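Local coordinates for protein toll (Drosophila melanogaster, PDB 4LXR) that binds the cleaved, active form of the cytokine Spätzle at the cell surface and activates signalling in embryonic dorsal-ventral patterning and antifungal immunity, at residues F38-Q43 and V48-N53; P632-L637 and Q642-H647. All coordinates share one frame; numbering follows the deposited sequence.

How the contacts relate
Both contacts lie in the extracellular part of the receptor and follow one another along the chain, neither nested nor crossed. Contact 1 comes first: after strand 24-29 the chain runs out along 38-43, turns through four residues and returns along 48-53, closing a beta hairpin at the N-terminal end of the leucine-rich-repeat solenoid. After the long run of repeats, contact 2 closes another four-residue connection, between 632-637 in a loop of the second N-terminal cap and strand 643-647 of the repeat that follows. The centres of the two contacts lie about 92 Å apart, on opposite sides of the chain's centre; contact 1 is backbone-bonded, whereas contact 2 is joined by side-chain packing.

Contact 1 of 2, residues F38-Q43 and V48-N53; sequences FRLTIQ and VQIMCN. With NAG (2-acetamido-2-deoxy-beta-D-glucopyranose), chain H.
With CG of F38 (chi1 -61°) and SG of C52 (chi1 -71°) each turned anti to its own carbonyl carbon, ring and sulfur come together on one side of the two strands. C52 SG stands at the ring edge, 3.6 Å from F38 CE1, the line from the sulfur to the ring centroid lying 73° off the ring normal, a sulfur-aromatic contact; the same sulfur forms the disulfide to C80. I50 lies alongside F38, its CG2 4.1 Å from F38 CD1, and L40 CD2 continues this apolar row to I50 CG1 at 4.2 Å. The backbones form an antiparallel hairpin within the N-terminal cap of the solenoid, flanked by strands 24-29 and 74-78. R39 with M51 and T41 with Q49 are its hydrogen-bonded pairs: Q49 N reaches T41 O at 2.8 Å, and R39 N reaches M51 O at 2.9 Å. On the face carrying these four side chains, one water donates to R39 O and to Q49 OE1 and accepts from T41 OG1, while Q49 NE2 binds Q76. R39 and M51 also pack on K15 and I13 of the Spätzle chain. Just past the strand, N53 ND2 is bonded covalently to C1 of an N-acetylglucosamine, 1.4 Å away.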
ATOM      1  N   PHE A  38      19.452   7.685 -39.022  1.00 32.77           N
ATOM      2  CA  PHE A  38      18.087   8.135 -38.802  1.00 37.79           C
ATOM      3  C   PHE A  38      17.210   7.009 -38.309  1.00 41.32           C
ATOM      4  O   PHE A  38      17.304   5.874 -38.771  1.00 41.85           O
ATOM      5  CB  PHE A  38      17.493   8.710 -40.078  1.00 31.70           C
ATOM      6  CG  PHE A  38      18.243   9.894 -40.596  1.00 39.03           C
ATOM      7  CD1 PHE A  38      18.074  11.143 -40.020  1.00 32.73           C
ATOM      8  CD2 PHE A  38      19.136   9.762 -41.638  1.00 41.96           C
ATOM      9  CE1 PHE A  38      18.766  12.235 -40.492  1.00 34.27           C
ATOM     10  CE2 PHE A  38      19.835  10.854 -42.111  1.00 39.22           C
ATOM     11  CZ  PHE A  38      19.649  12.090 -41.535  1.00 31.75           C
ATOM     12  N   ARG A  39      16.355   7.340 -37.357  1.00 38.32           N
ATOM     13  CA  ARG A  39      15.330   6.431 -36.914  1.00 41.28           C
ATOM     14  C   ARG A  39      14.049   7.228 -36.906  1.00 33.72           C
ATOM     15  O   ARG A  39      13.904   8.156 -36.124  1.00 33.18           O
ATOM     16  CB  ARG A  39      15.640   5.899 -35.514  1.00 43.02           C
ATOM     17  CG  ARG A  39      14.701   4.805 -35.063  1.00 50.03           C
ATOM     18  CD  ARG A  39      15.009   4.350 -33.642  1.00 59.22           C
ATOM     19  NE  ARG A  39      16.430   4.077 -33.436  1.00 62.26           N
ATOM     20  CZ  ARG A  39      16.984   2.873 -33.546  1.00 62.16           C
ATOM     21  NH1 ARG A  39      16.243   1.823 -33.863  1.00 55.47           N
ATOM     22  NH2 ARG A  39      18.286   2.720 -33.337  1.00 63.57           N
ATOM     23  N   LEU A  40      13.128   6.881 -37.792  1.00 34.95           N
ATOM     24  CA  LEU A  40      11.880   7.614 -37.896  1.00 38.42           C
ATOM     25  C   LEU A  40      10.714   6.839 -37.321  1.00 42.16           C
ATOM     26  O   LEU A  40      10.539   5.660 -37.608  1.00 47.76           O
ATOM     27  CB  LEU A  40      11.576   7.970 -39.351  1.00 38.00           C
ATOM     28  CG  LEU A  40      12.433   9.032 -40.039  1.00 37.91           C
ATOM     29  CD1 LEU A  40      13.635   8.385 -40.727  1.00 36.97           C
ATOM     30  CD2 LEU A  40      11.566   9.728 -41.050  1.00 39.64           C
ATOM     31  N   THR A  41       9.908   7.512 -36.511  1.00 45.13           N
ATOM     32  CA  THR A  41       8.678   6.916 -36.017  1.00 44.83           C
ATOM     33  C   THR A  41       7.509   7.678 -36.616  1.00 44.01           C
ATOM     34  O   THR A  41       7.375   8.892 -36.434  1.00 41.92           O
ATOM     35  CB  THR A  41       8.601   6.958 -34.488  1.00 41.52           C
ATOM     36  OG1 THR A  41       9.726   6.267 -33.936  1.00 42.50           O
ATOM     37  CG2 THR A  41       7.312   6.308 -33.995  1.00 43.04           C
ATOM     38  N   ILE A  42       6.675   6.958 -37.349  1.00 39.78           N
ATOM     39  CA  ILE A  42       5.559   7.557 -38.055  1.00 42.54           C
ATOM     40  C   ILE A  42       4.239   7.042 -37.504  1.00 44.59           C
ATOM     41  O   ILE A  42       3.993   5.828 -37.463  1.00 46.04           O
ATOM     42  CB  ILE A  42       5.628   7.266 -39.567  1.00 40.19           C
ATOM     43  CG1 ILE A  42       6.977   7.706 -40.138  1.00 42.78           C
ATOM     44  CG2 ILE A  42       4.475   7.943 -40.293  1.00 40.50           C
ATOM     45  CD1 ILE A  42       7.107   7.514 -41.640  1.00 39.55           C
ATOM     46  N   GLN A  43       3.410   7.976 -37.059  1.00 40.64           N
ATOM     47  CA  GLN A  43       2.032   7.704 -36.669  1.00 42.74           C
ATOM     48  C   GLN A  43       1.157   8.581 -37.571  1.00 42.48           C
ATOM     49  O   GLN A  43       0.957   9.765 -37.291  1.00 45.11           O
ATOM     50  CB  GLN A  43       1.825   8.029 -35.188  1.00 42.48           C
ATOM     51  CG  GLN A  43       0.415   7.849 -34.668  1.00 44.76           C
ATOM     52  CD  GLN A  43       0.094   6.407 -34.355  1.00 73.48           C
ATOM     53  OE1 GLN A  43       0.780   5.766 -33.556  1.00 77.37           O
ATOM     54  NE2 GLN A  43      -0.947   5.882 -34.989  1.00 71.82           N
ATOM     55  N   VAL A  48       5.298  12.680 -36.742  1.00 34.53           N
ATOM     56  CA  VAL A  48       6.501  12.009 -37.199  1.00 33.33           C
ATOM     57  C   VAL A  48       7.634  12.420 -36.267  1.00 35.87           C
ATOM     58  O   VAL A  48       7.824  13.606 -36.010  1.00 32.11           O
ATOM     59  CB  VAL A  48       6.833  12.348 -38.676  1.00 33.89           C
ATOM     60  CG1 VAL A  48       6.867  13.865 -38.906  1.00 37.85           C
ATOM     61  CG2 VAL A  48       8.151  11.717 -39.092  1.00 36.40           C
ATOM     62  N   GLN A  49       8.348  11.441 -35.714  1.00 34.11           N
ATOM     63  CA  GLN A  49       9.579  11.736 -34.984  1.00 31.33           C
ATOM     64  C   GLN A  49      10.795  11.390 -35.829  1.00 33.32           C
ATOM     65  O   GLN A  49      10.891  10.295 -36.373  1.00 37.22           O
ATOM     66  CB  GLN A  49       9.652  11.008 -33.635  1.00 31.87           C
ATOM     67  CG  GLN A  49      10.981  11.254 -32.908  1.00 38.57           C
ATOM     68  CD  GLN A  49      11.138  10.489 -31.599  1.00 45.52           C
ATOM     69  OE1 GLN A  49      11.584   9.337 -31.584  1.00 44.82           O
ATOM     70  NE2 GLN A  49      10.801  11.137 -30.490  1.00 44.74           N
ATOM     71  N   ILE A  50      11.716  12.335 -35.969  1.00 35.32           N
ATOM     72  CA  ILE A  50      12.989  12.029 -36.593  1.00 35.50           C
ATOM     73  C   ILE A  50      14.066  12.029 -35.519  1.00 35.66           C
ATOM     74  O   ILE A  50      14.354  13.064 -34.923  1.00 34.86           O
ATOM     75  CB  ILE A  50      13.345  13.018 -37.707  1.00 32.58           C
ATOM     76  CG1 ILE A  50      12.190  13.133 -38.695  1.00 32.36           C
ATOM     77  CG2 ILE A  50      14.604  12.573 -38.428  1.00 27.35           C
ATOM     78  CD1 ILE A  50      12.199  14.422 -39.475  1.00 36.85           C
ATOM     79  N   MET A  51      14.620  10.850 -35.239  1.00 29.59           N
ATOM     80  CA  MET A  51      15.707  10.723 -34.282  1.00 30.86           C
ATOM     81  C   MET A  51      16.982  10.600 -35.091  1.00 31.93           C
ATOM     82  O   MET A  51      17.100   9.720 -35.935  1.00 37.10           O
ATOM     83  CB  MET A  51      15.502   9.512 -33.368  1.00 39.25           C
ATOM     84  CG  MET A  51      16.718   9.130 -32.524  1.00 48.75           C
ATOM     85  SD  MET A  51      16.944  10.118 -31.027  1.00 66.55           S
ATOM     86  CE  MET A  51      15.397   9.794 -30.178  1.00 41.03           C
ATOM     87  N   CYS A  52      17.916  11.517 -34.857  1.00 32.86           N
ATOM     88  CA  CYS A  52      19.118  11.620 -35.670  1.00 31.70           C
ATOM     89  C   CYS A  52      20.328  11.143 -34.895  1.00 32.04           C
ATOM     90  O   CYS A  52      20.393  11.292 -33.674  1.00 33.03           O
ATOM     91  CB  CYS A  52      19.372  13.080 -36.076  1.00 28.30           C
ATOM     92  SG  CYS A  52      18.232  13.811 -37.295  1.00 35.77           S
ATOM     93  N   ASN A  53      21.295  10.593 -35.616  1.00 34.76           N
ATOM     94  CA  ASN A  53      22.627  10.361 -35.074  1.00 40.20           C
ATOM     95  C   ASN A  53      23.619  10.764 -36.153  1.00 39.23           C
ATOM     96  O   ASN A  53      24.026   9.939 -36.960  1.00 38.90           O
ATOM     97  CB  ASN A  53      22.828   8.897 -34.677  1.00 44.29           C
ATOM     98  CG  ASN A  53      24.068   8.687 -33.830  1.00 44.38           C
ATOM     99  OD1 ASN A  53      24.995   9.496 -33.869  1.00 42.96           O
ATOM    100  ND2 ASN A  53      24.084   7.598 -33.048  1.00 61.57           N
TER
HETATM  101  C1  NAG H2006      25.399   7.257 -32.546  1.00 52.83           C
HETATM  102  C2  NAG H2006      25.351   6.546 -31.190  1.00 64.12           C
HETATM  103  C3  NAG H2006      26.770   6.256 -30.695  1.00 68.01           C
HETATM  104  C4  NAG H2006      27.594   5.545 -31.759  1.00 62.43           C
HETATM  105  C5  NAG H2006      27.510   6.269 -33.098  1.00 60.04           C
HETATM  106  C6  NAG H2006      28.152   5.484 -34.216  1.00 64.46           C
HETATM  107  C7  NAG H2006      23.356   7.094 -29.858  1.00 54.58           C
HETATM  108  C8  NAG H2006      22.777   8.009 -28.822  1.00 56.11           C
HETATM  109  N2  NAG H2006      24.625   7.335 -30.208  1.00 62.97           N
HETATM  110  O3  NAG H2006      26.710   5.447 -29.525  1.00 71.24           O
HETATM  111  O4  NAG H2006      28.958   5.528 -31.355  1.00 64.56           O
HETATM  112  O5  NAG H2006      26.138   6.467 -33.471  1.00 59.77           O
HETATM  113  O6  NAG H2006      28.740   6.346 -35.181  1.00 73.57           O
HETATM  114  O7  NAG H2006      22.704   6.187 -30.363  1.00 50.44           O
HETATM  115  O   HOH W   1      12.104   7.796 -33.819  1.00 34.77           O

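Contact 2 of 2, residues P632-L637 and Q642-H647; sequences PRLPNL and QLMELH
L634-L637 and L643-L646 run in opposite directions, 174° apart end to end, but too widely separated for backbone pairing: the CA atoms of L637 and M644 are 7.3 Å apart, those of L634 and L646 9.2 Å, and no hydrogen bond joins the segments. This is the junction of an N-terminal leucine-rich-repeat cap with the repeat that follows: 632-637 is an irregular loop of the cap, and 643-647 is a strand lying between strands 618-622 and 669-671. Apolar side chains make the connection between the two backbones. M644, with CG anti to the backbone N (chi1 179°) and the chain extended beyond it, reaches across until its CE lies 3.5 Å from P635 O. L637 slides past M644 in the opposite sense; L637 CD2 meets M644 CB at 4.0 Å, and L637 CB lies beside M644 SD. Further along, L634 and L646 pass at a slant, the branch ends doing the touching, with L634 CD1 3.6 Å from L646 CD2. I621 packs against both P635 and M644, while L619 touches L637 and L670 touches L646, so the neighbouring strands on both sides contribute to this packing. E645 and H647 make no contact with 632-637 and bond to each other along their own strand. H647 also stacks on H671, and its ND1 is held by E649; its NE2 donates to E645 OE2 at 3.0 Å, with the oxygen in the imidazole plane but met on its anti side, 27° out of the carboxylate plane.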
ATOM      1  N   PRO A 632       0.219 -44.276  44.360  1.00 61.64           N
ATOM      2  CA  PRO A 632       0.083 -43.093  45.219  1.00 62.27           C
ATOM      3  C   PRO A 632      -1.339 -42.547  45.208  1.00 60.05           C
ATOM      4  O   PRO A 632      -2.123 -42.896  44.325  1.00 61.74           O
ATOM      5  CB  PRO A 632       1.040 -42.088  44.581  1.00 55.70           C
ATOM      6  CG  PRO A 632       1.078 -42.470  43.150  1.00 57.04           C
ATOM      7  CD  PRO A 632       0.957 -43.978  43.120  1.00 58.62           C
ATOM      8  N   ARG A 633      -1.653 -41.714  46.195  1.00 67.49           N
ATOM      9  CA  ARG A 633      -2.928 -40.999  46.290  1.00 65.19           C
ATOM     10  C   ARG A 633      -3.295 -40.286  44.991  1.00 61.62           C
ATOM     11  O   ARG A 633      -2.551 -39.422  44.524  1.00 61.64           O
ATOM     12  CB  ARG A 633      -2.836 -39.960  47.404  1.00 62.97           C
ATOM     13  CG  ARG A 633      -2.349 -40.506  48.730  1.00 77.37           C
ATOM     14  CD  ARG A 633      -2.314 -39.399  49.787  1.00 94.17           C
ATOM     15  NE  ARG A 633      -2.283 -39.933  51.146  1.00103.83           N
ATOM     16  CZ  ARG A 633      -2.274 -39.184  52.245  1.00108.97           C
ATOM     17  NH1 ARG A 633      -2.288 -37.862  52.149  1.00111.58           N
ATOM     18  NH2 ARG A 633      -2.250 -39.760  53.440  1.00112.42           N
ATOM     19  N   LEU A 634      -4.449 -40.633  44.424  1.00 56.48           N
ATOM     20  CA  LEU A 634      -4.871 -40.089  43.129  1.00 62.47           C
ATOM     21  C   LEU A 634      -5.943 -39.011  43.272  1.00 57.26           C
ATOM     22  O   LEU A 634      -6.762 -39.065  44.186  1.00 69.53           O
ATOM     23  CB  LEU A 634      -5.372 -41.214  42.202  1.00 52.63           C
ATOM     24  CG  LEU A 634      -4.350 -42.292  41.831  1.00 50.67           C
ATOM     25  CD1 LEU A 634      -4.927 -43.332  40.840  1.00 48.20           C
ATOM     26  CD2 LEU A 634      -3.083 -41.666  41.271  1.00 50.69           C
ATOM     27  N   PRO A 635      -5.941 -38.025  42.360  1.00 60.21           N
ATOM     28  CA  PRO A 635      -6.977 -36.990  42.372  1.00 63.37           C
ATOM     29  C   PRO A 635      -8.297 -37.539  41.863  1.00 58.35           C
ATOM     30  O   PRO A 635      -8.298 -38.447  41.044  1.00 61.95           O
ATOM     31  CB  PRO A 635      -6.442 -35.950  41.384  1.00 62.79           C
ATOM     32  CG  PRO A 635      -5.574 -36.724  40.455  1.00 57.14           C
ATOM     33  CD  PRO A 635      -4.949 -37.805  41.291  1.00 57.67           C
ATOM     34  N   ASN A 636      -9.405 -36.993  42.345  1.00 69.57           N
ATOM     35  CA  ASN A 636     -10.722 -37.387  41.861  1.00 69.49           C
ATOM     36  C   ASN A 636     -10.954 -36.992  40.405  1.00 64.10           C
ATOM     37  O   ASN A 636     -10.477 -35.952  39.949  1.00 69.07           O
ATOM     38  CB  ASN A 636     -11.811 -36.791  42.752  1.00 76.00           C
ATOM     39  CG  ASN A 636     -12.353 -37.791  43.748  1.00 82.96           C
ATOM     40  OD1 ASN A 636     -13.525 -38.169  43.688  1.00 91.64           O
ATOM     41  ND2 ASN A 636     -11.500 -38.246  44.658  1.00 79.81           N
ATOM     42  N   LEU A 637     -11.688 -37.825  39.677  1.00 63.05           N
ATOM     43  CA  LEU A 637     -11.990 -37.543  38.277  1.00 67.76           C
ATOM     44  C   LEU A 637     -13.186 -36.605  38.149  1.00 78.20           C
ATOM     45  O   LEU A 637     -14.271 -36.903  38.655  1.00 74.29           O
ATOM     46  CB  LEU A 637     -12.270 -38.837  37.515  1.00 58.46           C
ATOM     47  CG  LEU A 637     -12.371 -38.712  35.994  1.00 58.40           C
ATOM     48  CD1 LEU A 637     -11.066 -38.159  35.430  1.00 56.71           C
ATOM     49  CD2 LEU A 637     -12.718 -40.060  35.357  1.00 57.93           C
ATOM     50  N   GLN A 642     -14.246 -38.319  30.998  1.00 62.92           N
ATOM     51  CA  GLN A 642     -14.665 -39.676  30.638  1.00 59.92           C
ATOM     52  C   GLN A 642     -13.561 -40.729  30.796  1.00 58.33           C
ATOM     53  O   GLN A 642     -13.841 -41.884  31.114  1.00 57.71           O
ATOM     54  CB  GLN A 642     -15.206 -39.700  29.207  1.00 50.22           C
ATOM     55  CG  GLN A 642     -16.396 -38.779  28.986  1.00 58.00           C
ATOM     56  CD  GLN A 642     -16.665 -38.538  27.519  1.00 58.53           C
ATOM     57  OE1 GLN A 642     -15.875 -38.929  26.658  1.00 62.32           O
ATOM     58  NE2 GLN A 642     -17.781 -37.890  27.224  1.00 61.93           N
ATOM     59  N   LEU A 643     -12.315 -40.322  30.573  1.00 55.61           N
ATOM     60  CA  LEU A 643     -11.180 -41.229  30.614  1.00 49.21           C
ATOM     61  C   LEU A 643     -10.159 -40.808  31.666  1.00 50.64           C
ATOM     62  O   LEU A 643      -9.935 -39.616  31.889  1.00 50.34           O
ATOM     63  CB  LEU A 643     -10.495 -41.246  29.254  1.00 42.70           C
ATOM     64  CG  LEU A 643     -11.346 -41.511  28.014  1.00 50.07           C
ATOM     65  CD1 LEU A 643     -10.493 -41.302  26.769  1.00 44.92           C
ATOM     66  CD2 LEU A 643     -11.948 -42.928  28.031  1.00 40.64           C
ATOM     67  N   MET A 644      -9.513 -41.791  32.287  1.00 45.49           N
ATOM     68  CA  MET A 644      -8.472 -41.527  33.276  1.00 46.88           C
ATOM     69  C   MET A 644      -7.365 -42.566  33.098  1.00 51.71           C
ATOM     70  O   MET A 644      -7.572 -43.759  33.368  1.00 45.71           O
ATOM     71  CB  MET A 644      -9.066 -41.597  34.681  1.00 44.94           C
ATOM     72  CG  MET A 644      -8.090 -41.360  35.815  1.00 45.87           C
ATOM     73  SD  MET A 644      -8.972 -41.261  37.385  1.00 50.94           S
ATOM     74  CE  MET A 644      -7.671 -40.786  38.523  1.00 49.24           C
ATOM     75  N   GLU A 645      -6.203 -42.124  32.622  1.00 46.50           N
ATOM     76  CA  GLU A 645      -5.108 -43.045  32.339  1.00 40.26           C
ATOM     77  C   GLU A 645      -4.077 -42.997  33.452  1.00 45.43           C
ATOM     78  O   GLU A 645      -3.534 -41.947  33.763  1.00 42.67           O
ATOM     79  CB  GLU A 645      -4.433 -42.718  31.007  1.00 39.85           C
ATOM     80  CG  GLU A 645      -5.367 -42.605  29.827  1.00 44.29           C
ATOM     81  CD  GLU A 645      -4.621 -42.362  28.526  1.00 49.34           C
ATOM     82  OE1 GLU A 645      -5.276 -42.314  27.463  1.00 45.77           O
ATOM     83  OE2 GLU A 645      -3.379 -42.220  28.565  1.00 51.71           O
ATOM     84  N   LEU A 646      -3.805 -44.137  34.062  1.00 44.61           N
ATOM     85  CA  LEU A 646      -2.849 -44.159  35.151  1.00 48.06           C
ATOM     86  C   LEU A 646      -1.578 -44.819  34.668  1.00 40.13           C
ATOM     87  O   LEU A 646      -1.518 -46.033  34.521  1.00 38.76           O
ATOM     88  CB  LEU A 646      -3.431 -44.884  36.358  1.00 43.63           C
ATOM     89  CG  LEU A 646      -2.571 -45.077  37.597  1.00 42.49           C
ATOM     90  CD1 LEU A 646      -2.033 -43.730  38.151  1.00 44.61           C
ATOM     91  CD2 LEU A 646      -3.419 -45.788  38.625  1.00 42.87           C
ATOM     92  N   HIS A 647      -0.575 -44.001  34.388  1.00 41.97           N
ATOM     93  CA  HIS A 647       0.692 -44.466  33.854  1.00 43.17           C
ATOM     94  C   HIS A 647       1.719 -44.693  34.959  1.00 44.54           C
ATOM     95  O   HIS A 647       2.221 -43.747  35.579  1.00 43.55           O
ATOM     96  CB  HIS A 647       1.207 -43.489  32.786  1.00 42.35           C
ATOM     97  CG  HIS A 647       0.481 -43.601  31.477  1.00 41.55           C
ATOM     98  ND1 HIS A 647       0.867 -44.475  30.482  1.00 42.28           N
ATOM     99  CD2 HIS A 647      -0.620 -42.968  31.014  1.00 40.10           C
ATOM    100  CE1 HIS A 647       0.043 -44.364  29.457  1.00 37.83           C
ATOM    101  NE2 HIS A 647      -0.865 -43.451  29.751  1.00 46.00           N
TER